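Local structure of restriction endonuclease PacI (Pseudomonas alcaligenes, 3M7K) at residues Ser21-Lys25 / Gly26-Trp30; Asn44-Lys48 / Ala49-Ala53; Arg61-Gly64 / Tyr65-Ile68; Ile119-Ala122 / Ser123-Asp126; Ala131-Lys134 / Ala135-Arg139. The protein cuts DNA at a rare eight-base-pair site, as an HNH restriction endonuclease with a beta-beta-alpha-metal active site. All coordinates share one frame; numbering follows the deposited sequence.

Interaction 1: Ser21-Lys25 / Gly26-Trp30; sequences SKMCK and GCMTW. With PT (platinum (II) ion), chain G; ZN (zinc ion), chain E; nucleotides of chain C.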
# COMPACT_ATOMS: atom_id res chain seq x y z
N SER A 21 11.39 -25.40 4.06
CA SER A 21 11.22 -25.62 2.61
C SER A 21 12.45 -26.26 1.97
O SER A 21 13.60 -25.92 2.31
CB SER A 21 10.89 -24.30 1.87
OG SER A 21 9.53 -23.93 2.02
N LYS A 22 12.21 -27.20 1.05
CA LYS A 22 13.26 -27.90 0.30
C LYS A 22 13.49 -27.30 -1.09
O LYS A 22 14.55 -27.52 -1.70
CB LYS A 22 12.93 -29.39 0.18
CG LYS A 22 12.91 -30.15 1.50
CD LYS A 22 12.22 -31.50 1.34
CE LYS A 22 12.25 -32.31 2.64
NZ LYS A 22 11.60 -33.65 2.49
N MET A 23 12.49 -26.57 -1.60
CA MET A 23 12.58 -25.86 -2.89
C MET A 23 13.49 -24.61 -2.81
O MET A 23 13.50 -23.93 -1.78
CB MET A 23 11.17 -25.51 -3.44
CG MET A 23 10.15 -24.87 -2.44
SD MET A 23 8.46 -24.46 -3.10
CE MET A 23 7.96 -26.12 -3.58
N CYS A 24 14.25 -24.32 -3.86
CA CYS A 24 14.99 -23.07 -3.91
C CYS A 24 14.03 -21.88 -4.14
O CYS A 24 12.85 -22.07 -4.48
CB CYS A 24 16.08 -23.11 -4.99
SG CYS A 24 15.50 -22.90 -6.69
N LYS A 25 14.53 -20.66 -3.96
CA LYS A 25 13.70 -19.46 -4.10
C LYS A 25 13.15 -19.35 -5.54
O LYS A 25 12.01 -18.96 -5.73
CB LYS A 25 14.48 -18.18 -3.72
CG LYS A 25 14.84 -18.07 -2.21
CD LYS A 25 15.86 -16.94 -1.98
CE LYS A 25 16.06 -16.62 -0.50
NZ LYS A 25 17.04 -15.49 -0.34
N GLY A 26 13.96 -19.71 -6.53
CA GLY A 26 13.54 -19.64 -7.94
C GLY A 26 12.38 -20.57 -8.24
O GLY A 26 11.40 -20.19 -8.93
N CYS A 27 12.47 -21.79 -7.71
CA CYS A 27 11.42 -22.78 -7.92
C CYS A 27 10.12 -22.38 -7.21
O CYS A 27 9.04 -22.50 -7.77
CB CYS A 27 11.88 -24.17 -7.46
SG CYS A 27 13.03 -25.03 -8.60
N MET A 28 10.24 -21.92 -5.97
CA MET A 28 9.07 -21.49 -5.20
C MET A 28 8.45 -20.24 -5.84
O MET A 28 7.23 -20.15 -5.96
CB MET A 28 9.45 -21.27 -3.73
CG MET A 28 8.35 -20.71 -2.82
SD MET A 28 7.23 -21.93 -2.09
CE MET A 28 6.12 -22.29 -3.47
N THR A 29 9.29 -19.29 -6.27
CA THR A 29 8.75 -18.10 -6.92
C THR A 29 8.07 -18.45 -8.25
O THR A 29 7.00 -17.93 -8.55
CB THR A 29 9.78 -16.97 -7.05
OG1 THR A 29 10.25 -16.63 -5.74
CG2 THR A 29 9.14 -15.73 -7.65
N TRP A 30 8.67 -19.35 -9.03
CA TRP A 30 8.02 -19.81 -10.26
C TRP A 30 6.67 -20.48 -10.02
O TRP A 30 5.70 -20.21 -10.74
CB TRP A 30 8.93 -20.74 -11.08
CG TRP A 30 8.20 -21.42 -12.22
CD1 TRP A 30 7.86 -22.75 -12.31
CD2 TRP A 30 7.69 -20.80 -13.41
NE1 TRP A 30 7.19 -22.99 -13.49
CE2 TRP A 30 7.07 -21.82 -14.19
CE3 TRP A 30 7.69 -19.48 -13.90
CZ2 TRP A 30 6.47 -21.56 -15.43
CZ3 TRP A 30 7.11 -19.23 -15.14
CH2 TRP A 30 6.51 -20.27 -15.89
PT PT G . 7.85 -23.78 -1.30
ZN ZN E . 15.09 -24.98 -7.60
P DG C 4 10.07 -21.26 4.95
OP1 DG C 4 11.00 -20.27 5.55
OP2 DG C 4 10.63 -22.19 3.96
O5' DG C 4 9.38 -22.15 6.08
C5' DG C 4 8.21 -21.67 6.72
C4' DG C 4 6.98 -22.45 6.30
O4' DG C 4 6.78 -22.44 4.88
C3' DG C 4 6.97 -23.93 6.64
O3' DG C 4 6.26 -24.08 7.85
C2' DG C 4 6.28 -24.61 5.45
C1' DG C 4 5.78 -23.40 4.68
N9 DG C 4 5.56 -23.51 3.24
C8 DG C 4 6.49 -23.48 2.23
N7 DG C 4 5.96 -23.56 1.04
C5 DG C 4 4.60 -23.65 1.29
C6 DG C 4 3.52 -23.76 0.40
O6 DG C 4 3.54 -23.79 -0.83
N1 DG C 4 2.29 -23.82 1.07
C2 DG C 4 2.13 -23.78 2.43
N2 DG C 4 0.88 -23.84 2.91
N3 DG C 4 3.15 -23.68 3.28
C4 DG C 4 4.34 -23.62 2.64
P DA C 3 8.68 -16.04 0.22
OP1 DA C 3 9.76 -15.14 0.70
OP2 DA C 3 8.79 -16.66 -1.13
O5' DA C 3 8.45 -17.22 1.24
C5' DA C 3 8.77 -17.10 2.61
C4' DA C 3 8.29 -18.33 3.37
O4' DA C 3 6.92 -18.63 2.97
C3' DA C 3 9.03 -19.64 3.13
O3' DA C 3 8.85 -20.49 4.25
C2' DA C 3 8.29 -20.23 1.93
C1' DA C 3 6.85 -19.86 2.27
N9 DA C 3 5.98 -19.67 1.11
C8 DA C 3 6.31 -19.19 -0.13
N7 DA C 3 5.29 -19.13 -0.95
C5 DA C 3 4.22 -19.60 -0.20
C6 DA C 3 2.83 -19.79 -0.47
N6 DA C 3 2.26 -19.52 -1.65
N1 DA C 3 2.05 -20.25 0.52
C2 DA C 3 2.59 -20.54 1.71
N3 DA C 3 3.86 -20.40 2.09
C4 DA C 3 4.63 -19.93 1.08
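M23 and M28 meet through their thioethers around a platinum(II) ion, with M23 SD 2.0 Å and M28 SD 2.1 Å from the metal. The two side chains cross obliquely, and because both sulfurs grip one ion, M23 SD comes within 3.0 Å of M28 SD. The M28 chain bends at chi2 (86°), swinging SD toward the M23 thioether; the further bend at chi3 only turns CE. The methylenes also touch, M23 CG resting against M28 CB, and on the DNA side M28 SD passes 3.5 Å from C8 of DA3 of chain C.

The other tightly packed element is a CxxC turn, half of a four-cysteine zinc site at the start of helix 25-40. C24 SG lies 2.3 Å from the zinc ion and C27 SG also 2.3 Å, while C4 and C7 complete the site. C24 is the N-cap of the helix as well. Its sulfur, set between backbone N and carbonyl carbon (chi1 77°), accepts from C27 N at 3.4 Å in a fairly straight bond (158°), so one sulfur serves both metal and helix end. Just inside the helix, K25 O is held from opposite faces of its carbonyl plane by T29 N and by T29 OG1, the latter 2.9 Å away. The K25 side chain runs the other way to a salt bridge with E70.

Contact is looser where the loop meets the DNA backbone. There S21 N makes a weak hydrogen bond to OP2 of DG4 of chain C, and S21 OG lies close to the same oxygen.

Interaction 2: Asn44-Lys48 / Ala49-Ala53; sequences NTFTK and ATFLA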
# COMPACT_ATOMS: atom_id res chain seq x y z
N ASN A 44 0.67 -15.89 -18.79
CA ASN A 44 2.04 -16.16 -18.37
C ASN A 44 2.84 -16.68 -19.57
O ASN A 44 2.72 -17.84 -19.93
CB ASN A 44 2.06 -17.20 -17.25
CG ASN A 44 3.48 -17.54 -16.79
OD1 ASN A 44 4.44 -16.85 -17.14
ND2 ASN A 44 3.60 -18.60 -15.99
N THR A 45 3.66 -15.81 -20.17
CA THR A 45 4.49 -16.22 -21.29
C THR A 45 5.93 -16.63 -20.92
O THR A 45 6.67 -17.12 -21.79
CB THR A 45 4.49 -15.18 -22.46
OG1 THR A 45 5.04 -13.94 -21.99
CG2 THR A 45 3.07 -14.95 -22.98
N PHE A 46 6.33 -16.47 -19.65
CA PHE A 46 7.56 -17.12 -19.15
C PHE A 46 7.43 -18.65 -19.24
O PHE A 46 6.34 -19.19 -19.02
CB PHE A 46 7.78 -16.83 -17.66
CG PHE A 46 8.41 -15.50 -17.37
CD1 PHE A 46 7.66 -14.48 -16.80
CD2 PHE A 46 9.77 -15.29 -17.61
CE1 PHE A 46 8.22 -13.26 -16.50
CE2 PHE A 46 10.36 -14.07 -17.32
CZ PHE A 46 9.58 -13.04 -16.76
N THR A 47 8.52 -19.33 -19.57
CA THR A 47 8.67 -20.75 -19.23
C THR A 47 9.53 -20.80 -17.98
O THR A 47 10.18 -19.80 -17.64
CB THR A 47 9.40 -21.56 -20.32
OG1 THR A 47 10.70 -21.00 -20.56
CG2 THR A 47 8.57 -21.61 -21.60
N LYS A 48 9.54 -21.95 -17.30
CA LYS A 48 10.33 -22.09 -16.07
C LYS A 48 11.80 -21.74 -16.34
O LYS A 48 12.39 -20.99 -15.58
CB LYS A 48 10.21 -23.49 -15.45
CG LYS A 48 10.99 -23.63 -14.13
CD LYS A 48 10.58 -24.86 -13.32
CE LYS A 48 11.11 -24.77 -11.90
NZ LYS A 48 11.05 -26.09 -11.17
N ALA A 49 12.36 -22.27 -17.43
CA ALA A 49 13.77 -22.02 -17.82
C ALA A 49 14.11 -20.53 -18.05
O ALA A 49 15.15 -20.02 -17.58
CB ALA A 49 14.16 -22.88 -19.06
N THR A 50 13.23 -19.84 -18.80
CA THR A 50 13.42 -18.42 -19.01
C THR A 50 13.22 -17.64 -17.71
O THR A 50 13.98 -16.70 -17.43
CB THR A 50 12.58 -17.82 -20.19
OG1 THR A 50 12.81 -16.41 -20.26
CG2 THR A 50 11.11 -18.04 -19.99
N PHE A 51 12.24 -18.04 -16.90
CA PHE A 51 12.04 -17.38 -15.61
C PHE A 51 13.26 -17.51 -14.71
O PHE A 51 13.67 -16.53 -14.10
CB PHE A 51 10.81 -17.87 -14.84
CG PHE A 51 10.69 -17.25 -13.46
CD1 PHE A 51 10.32 -15.91 -13.31
CD2 PHE A 51 11.02 -17.99 -12.33
CE1 PHE A 51 10.25 -15.33 -12.03
CE2 PHE A 51 10.96 -17.42 -11.06
CZ PHE A 51 10.58 -16.10 -10.91
N LEU A 52 13.84 -18.70 -14.63
CA LEU A 52 15.00 -18.94 -13.76
C LEU A 52 16.20 -18.12 -14.20
O LEU A 52 16.92 -17.58 -13.35
CB LEU A 52 15.35 -20.42 -13.63
CG LEU A 52 14.39 -21.37 -12.89
CD1 LEU A 52 14.99 -22.77 -12.86
CD2 LEU A 52 14.07 -20.93 -11.48
N ALA A 53 16.39 -17.98 -15.51
CA ALA A 53 17.47 -17.12 -16.02
C ALA A 53 17.18 -15.65 -15.73
O ALA A 53 18.09 -14.88 -15.40
CB ALA A 53 17.70 -17.33 -17.53
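F46 and F51 meet edge-to-face where the chain enters helix 48-55, and they illustrate the hydrophobic staple: a residue just before the N-cap packs against one in the first turn. Their ring planes stand 87° apart with centroids 5.7 Å from each other. The edge of F51 is directed at the face of F46, and F51 CD1 lies over the centre of that ring. With CG anti to the backbone N (chi1 175°), the F51 ring is carried to where its edge meets F46, while the near edge of F46 closes on the F51 backbone, F46 CD2 lying 3.7 Å from F51 CA. The same rings reach further into the fold: F46 meets W54 edge-to-face and also touches W30, and F51 meets Y55.

Between the staple residues sits T47, the N-cap. Its OG1, placed between backbone N and carbonyl carbon (chi1 58°), takes the T50 N-H at 3.3 Å, and its carbonyl oxygen receives F51 N at 2.8 Å. K48 sends its extended side chain away from the turn; the next bond of the helix is L52 N to K48 O, and L52 CG folds to 3.4 Å from K48 O.

Interaction 3: Arg61-Gly64 / Tyr65-Ile68; sequences RHCG and YCGI. With ZN (zinc ion), chain D.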
# COMPACT_ATOMS: atom_id res chain seq x y z
N ARG A 61 19.76 -9.74 -6.89
CA ARG A 61 18.37 -9.25 -6.90
C ARG A 61 18.15 -7.99 -6.05
O ARG A 61 18.46 -7.98 -4.86
CB ARG A 61 17.40 -10.37 -6.48
CG ARG A 61 17.21 -11.44 -7.56
CD ARG A 61 16.00 -12.31 -7.27
NE ARG A 61 16.19 -13.22 -6.13
CZ ARG A 61 16.75 -14.43 -6.20
NH1 ARG A 61 17.25 -14.88 -7.36
NH2 ARG A 61 16.84 -15.19 -5.10
N HIS A 62 17.60 -6.95 -6.67
CA HIS A 62 17.22 -5.71 -5.99
C HIS A 62 15.87 -5.32 -6.53
O HIS A 62 15.58 -5.54 -7.72
CB HIS A 62 18.20 -4.57 -6.31
CG HIS A 62 19.58 -4.77 -5.76
ND1 HIS A 62 20.53 -5.54 -6.40
CD2 HIS A 62 20.18 -4.28 -4.65
CE1 HIS A 62 21.65 -5.54 -5.70
NE2 HIS A 62 21.47 -4.78 -4.63
N CYS A 63 15.05 -4.71 -5.69
CA CYS A 63 13.74 -4.26 -6.11
C CYS A 63 13.92 -3.15 -7.15
O CYS A 63 14.72 -2.24 -6.95
CB CYS A 63 12.97 -3.71 -4.90
SG CYS A 63 11.42 -2.84 -5.33
N GLY A 64 13.20 -3.25 -8.26
CA GLY A 64 13.32 -2.30 -9.36
C GLY A 64 12.68 -0.94 -9.11
O GLY A 64 12.80 -0.04 -9.94
N TYR A 65 11.98 -0.79 -7.98
CA TYR A 65 11.42 0.50 -7.58
C TYR A 65 12.21 1.17 -6.48
O TYR A 65 12.61 2.32 -6.65
CB TYR A 65 9.95 0.37 -7.17
CG TYR A 65 9.10 -0.05 -8.32
CD1 TYR A 65 8.47 -1.30 -8.33
CD2 TYR A 65 8.97 0.77 -9.46
CE1 TYR A 65 7.69 -1.70 -9.42
CE2 TYR A 65 8.22 0.38 -10.55
CZ TYR A 65 7.58 -0.85 -10.52
OH TYR A 65 6.83 -1.22 -11.60
N CYS A 66 12.44 0.48 -5.36
CA CYS A 66 13.13 1.11 -4.22
C CYS A 66 14.61 0.78 -4.11
O CYS A 66 15.32 1.39 -3.32
CB CYS A 66 12.44 0.77 -2.90
SG CYS A 66 12.63 -0.97 -2.38
N GLY A 67 15.06 -0.22 -4.87
CA GLY A 67 16.48 -0.57 -4.90
C GLY A 67 16.91 -1.46 -3.75
O GLY A 67 18.07 -1.85 -3.66
N ILE A 68 15.99 -1.84 -2.87
CA ILE A 68 16.42 -2.66 -1.74
C ILE A 68 16.93 -4.03 -2.25
O ILE A 68 16.37 -4.58 -3.20
CB ILE A 68 15.31 -2.83 -0.68
CG1 ILE A 68 15.93 -3.31 0.64
CG2 ILE A 68 14.20 -3.79 -1.18
CD1 ILE A 68 15.02 -3.16 1.82
ZN ZN D . 10.79 -2.10 -3.12
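The chain doubles back between C63 and I68, the two halves running 146° apart, with C63 N bonded to I68 O at 2.8 Å and G67 N bonded to C63 O. G67, at a positive phi of 83°, lets the turn close.

Inside the turn, C63 SG and C66 SG lie 2.4 Å and 2.3 Å from a zinc ion. This is a zinc knuckle of the rubredoxin type, in which backbone N-H groups point at the thiolates. C63 SG accepts from Y65 N and, in an almost straight bond, from C66 N at 3.5 Å, while C66 SG takes the N-H of I68. Such bonds would be expected to offset part of the sulfur charge and fix the rotation of each cysteine side chain. I68 CG2 packs against C63 CB on the flank.

H62 borders the turn outside the metal site. Its ring presents an edge to the backbone, CD2 lying 3.4 Å from G67 O, and ND1 is bonded to Q60 O; H62 CA also makes a CH...O contact with I68 O. An alanine here would remove the ring, and is likely to leave G67 O without that neighbour and Q60 O without its imidazole donor.

R61 is held by salt bridges to E70 and E15. C109 and C112, the latter on helix 110-116, complete the zinc site. Y65 reaches out from the knuckle between helix 122-139 and strand 105-108, its OH bonded to the magnesium ligand D92 on strand 90-93.

Interaction 4: Ile119-Ala122 / Ser123-Asp126; sequences IFSA and SEMD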
# COMPACT_ATOMS: atom_id res chain seq x y z
N ILE A 119 -2.96 0.84 -8.65
CA ILE A 119 -3.20 2.28 -8.56
C ILE A 119 -2.24 3.05 -9.46
O ILE A 119 -2.68 3.86 -10.29
CB ILE A 119 -3.00 2.76 -7.09
CG1 ILE A 119 -4.03 2.11 -6.17
CG2 ILE A 119 -3.13 4.29 -6.99
CD1 ILE A 119 -3.70 2.30 -4.66
N PHE A 120 -0.94 2.80 -9.30
CA PHE A 120 0.11 3.63 -9.92
C PHE A 120 0.71 2.97 -11.15
O PHE A 120 0.87 1.75 -11.19
CB PHE A 120 1.23 3.93 -8.89
CG PHE A 120 0.75 4.70 -7.68
CD1 PHE A 120 0.53 4.05 -6.47
CD2 PHE A 120 0.46 6.06 -7.77
CE1 PHE A 120 0.06 4.75 -5.34
CE2 PHE A 120 -0.02 6.78 -6.67
CZ PHE A 120 -0.22 6.12 -5.44
N SER A 121 1.07 3.78 -12.16
CA SER A 121 1.87 3.26 -13.27
C SER A 121 3.29 2.97 -12.79
O SER A 121 3.70 3.41 -11.70
CB SER A 121 1.92 4.25 -14.42
OG SER A 121 2.64 5.41 -14.02
N ALA A 122 4.03 2.21 -13.60
CA ALA A 122 5.43 1.93 -13.33
C ALA A 122 6.20 3.25 -13.22
O ALA A 122 6.98 3.43 -12.30
CB ALA A 122 6.01 1.04 -14.43
N SER A 123 5.91 4.18 -14.14
CA SER A 123 6.51 5.51 -14.11
C SER A 123 6.22 6.24 -12.80
O SER A 123 7.14 6.77 -12.16
CB SER A 123 6.00 6.34 -15.28
OG SER A 123 6.68 7.56 -15.31
N GLU A 124 4.94 6.28 -12.41
CA GLU A 124 4.56 6.88 -11.12
C GLU A 124 5.26 6.15 -9.98
O GLU A 124 5.75 6.78 -9.03
CB GLU A 124 3.04 6.85 -10.93
CG GLU A 124 2.29 7.92 -11.74
CD GLU A 124 0.80 7.67 -11.87
OE1 GLU A 124 0.32 6.56 -11.50
OE2 GLU A 124 0.10 8.58 -12.35
N MET A 125 5.32 4.83 -10.07
CA MET A 125 5.92 4.03 -8.99
C MET A 125 7.45 4.20 -8.91
O MET A 125 8.04 4.08 -7.81
CB MET A 125 5.54 2.54 -9.11
CG MET A 125 5.90 1.75 -7.84
SD MET A 125 4.96 2.27 -6.35
CE MET A 125 5.99 1.61 -5.02
N ASP A 126 8.09 4.46 -10.05
CA ASP A 126 9.52 4.82 -10.04
C ASP A 126 9.75 5.94 -9.04
O ASP A 126 10.71 5.90 -8.26
CB ASP A 126 10.00 5.29 -11.43
CG ASP A 126 10.27 4.13 -12.36
OD1 ASP A 126 10.45 2.99 -11.87
OD2 ASP A 126 10.30 4.35 -13.58
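S121 and E124 are turned to face each other by their first torsions: S121 OG sits between its backbone N and carbonyl carbon (chi1 67°), and E124 CG lies anti to the carbonyl carbon (chi1 -76°), which sends the extended glutamate chain back toward S121 N. The exchange is reciprocal. S121 OG takes the E124 N-H at 2.9 Å, and S121 N donates a hydrogen bond to E124 OE1 at 3.0 Å, meeting that oxygen from above the carboxylate plane. The F120 ring crosses the glutamate at about a right angle; OE1 lies near the ring plane at its edge, 3.8 Å from F120 CD2. OE1 has a further mate across the dimer, a salt bridge to R139 of the second subunit. An alanine in place of E124 would probably strip S121 N of its acceptor, leaving that R139 without its counter-charge and the F120 edge with a gap beside it.

The first helical bonds follow at once, M125 N to S121 O and D126 N to A122 O, both 2.7 Å long. D126 itself turns to a salt bridge with R106. Together, the paired serine and glutamate form a capping box, which starts helix 122-139 at the subunit interface.

Interaction 5: Ala131-Lys134 / Ala135-Arg139; sequences AISK and AWHGR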
# COMPACT_ATOMS: atom_id res chain seq x y z
N ALA A 131 11.36 7.58 -3.02
CA ALA A 131 10.95 8.01 -1.67
C ALA A 131 11.05 6.87 -0.67
O ALA A 131 11.42 7.09 0.48
CB ALA A 131 9.55 8.58 -1.69
N ILE A 132 10.70 5.66 -1.10
CA ILE A 132 10.82 4.47 -0.26
C ILE A 132 12.29 4.13 -0.00
O ILE A 132 12.66 3.79 1.11
CB ILE A 132 10.07 3.26 -0.90
CG1 ILE A 132 8.56 3.53 -0.94
CG2 ILE A 132 10.35 1.97 -0.12
CD1 ILE A 132 7.80 2.67 -1.94
N SER A 133 13.11 4.21 -1.06
CA SER A 133 14.59 4.07 -0.95
C SER A 133 15.19 5.01 0.11
O SER A 133 16.11 4.62 0.83
CB SER A 133 15.26 4.29 -2.31
OG SER A 133 16.67 4.08 -2.27
N LYS A 134 14.65 6.23 0.24
CA LYS A 134 15.14 7.18 1.26
C LYS A 134 14.79 6.70 2.66
O LYS A 134 15.60 6.81 3.57
CB LYS A 134 14.61 8.60 1.02
CG LYS A 134 15.15 9.22 -0.24
CD LYS A 134 14.33 10.41 -0.69
CE LYS A 134 15.12 11.26 -1.68
NZ LYS A 134 14.37 12.49 -2.06
N ALA A 135 13.59 6.12 2.83
CA ALA A 135 13.24 5.48 4.11
C ALA A 135 14.24 4.37 4.49
O ALA A 135 14.70 4.32 5.64
CB ALA A 135 11.81 4.94 4.11
N TRP A 136 14.57 3.51 3.53
CA TRP A 136 15.52 2.41 3.80
C TRP A 136 16.90 2.98 4.15
O TRP A 136 17.48 2.61 5.19
CB TRP A 136 15.63 1.45 2.62
CG TRP A 136 14.32 0.80 2.10
CD1 TRP A 136 14.09 0.40 0.82
CD2 TRP A 136 13.13 0.48 2.84
NE1 TRP A 136 12.83 -0.14 0.71
CE2 TRP A 136 12.22 -0.10 1.93
CE3 TRP A 136 12.74 0.64 4.18
CZ2 TRP A 136 10.93 -0.53 2.31
CZ3 TRP A 136 11.47 0.21 4.57
CH2 TRP A 136 10.57 -0.37 3.63
N HIS A 137 17.41 3.86 3.29
CA HIS A 137 18.73 4.46 3.51
C HIS A 137 18.76 5.20 4.84
O HIS A 137 19.80 5.24 5.51
CB HIS A 137 19.12 5.38 2.36
CG HIS A 137 19.43 4.65 1.08
ND1 HIS A 137 19.17 5.19 -0.16
CD2 HIS A 137 19.95 3.42 0.86
CE1 HIS A 137 19.53 4.33 -1.09
NE2 HIS A 137 20.01 3.25 -0.50
N GLY A 138 17.62 5.78 5.22
CA GLY A 138 17.46 6.42 6.53
C GLY A 138 17.53 5.44 7.69
O GLY A 138 18.00 5.78 8.78
N ARG A 139 17.09 4.20 7.46
CA ARG A 139 17.16 3.16 8.49
C ARG A 139 18.50 2.40 8.51
O ARG A 139 18.72 1.55 9.38
CB ARG A 139 16.02 2.16 8.30
CG ARG A 139 14.63 2.77 8.53
CD ARG A 139 13.57 1.71 8.43
NE ARG A 139 12.22 2.25 8.34
CZ ARG A 139 11.13 1.50 8.33
NH1 ARG A 139 11.23 0.18 8.42
NH2 ARG A 139 9.92 2.05 8.22
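The last helix of the chain, 122-139, supplies this contact, a run of i to i+4 hydrogen bonds in which I132 and W136 share the side facing the zinc knuckle. Successive carbonyls take N-H groups four residues on: W136 N bonds to I132 O at 3.1 Å, and H137 N to S133 O in a nearly straight bond (173°). G138 N closes on K134 O at 2.8 Å, while A135 N to A131 O is weak.

Across one turn, I132 and W136 run alongside each other in the same direction. The CG2 methyl of I132, anti to its backbone N, comes over a face of the indole toward the rim, 3.0 Å above the plane. The methyl sits over the NE1-CE2-CZ2 rim, I132 CG2 being 3.4 Å from W136 NE1 and 3.5 Å from W136 CE2. Beyond it, the indole touches C66 and I68 of the knuckle and I111 of helix 110-116, and I132 packs on C112, so this helical face lies directly against the metal site.

The helix also meets the second subunit, and I132 takes part in both contacts. A131 and K134 pack on V127 of that subunit, I132 on its L128, and A135 on its E124.

R139 meets the indole at its edge: the rim of W136 points at a face of the guanidinium, W136 CZ3 lying 4.0 Å from R139 CZ.

Interactions 1 and 3 are the buried metal-binding turns, on opposite sides of the chain's centre. Both hold zinc through a CxxC pair; in the first C24 SG, in the second both sulfurs, also accept backbone N-H groups. Interactions 2 and 4 are partly buried helix starts with hydroxyl N-caps, but the first is stapled by aromatic rings and the second boxed by a glutamate shared with the other subunit. Interaction 5 is packing in the C-terminal half of the helix that interaction 4 starts, and both touch that subunit. Segments 21-30 and 44-53 join directly, W30 lying against F46 and N44. Interaction 3 touches interactions 1, 4 and 5, with R61 against K25, Y65 on the 119-126 turn and C66 beside W136.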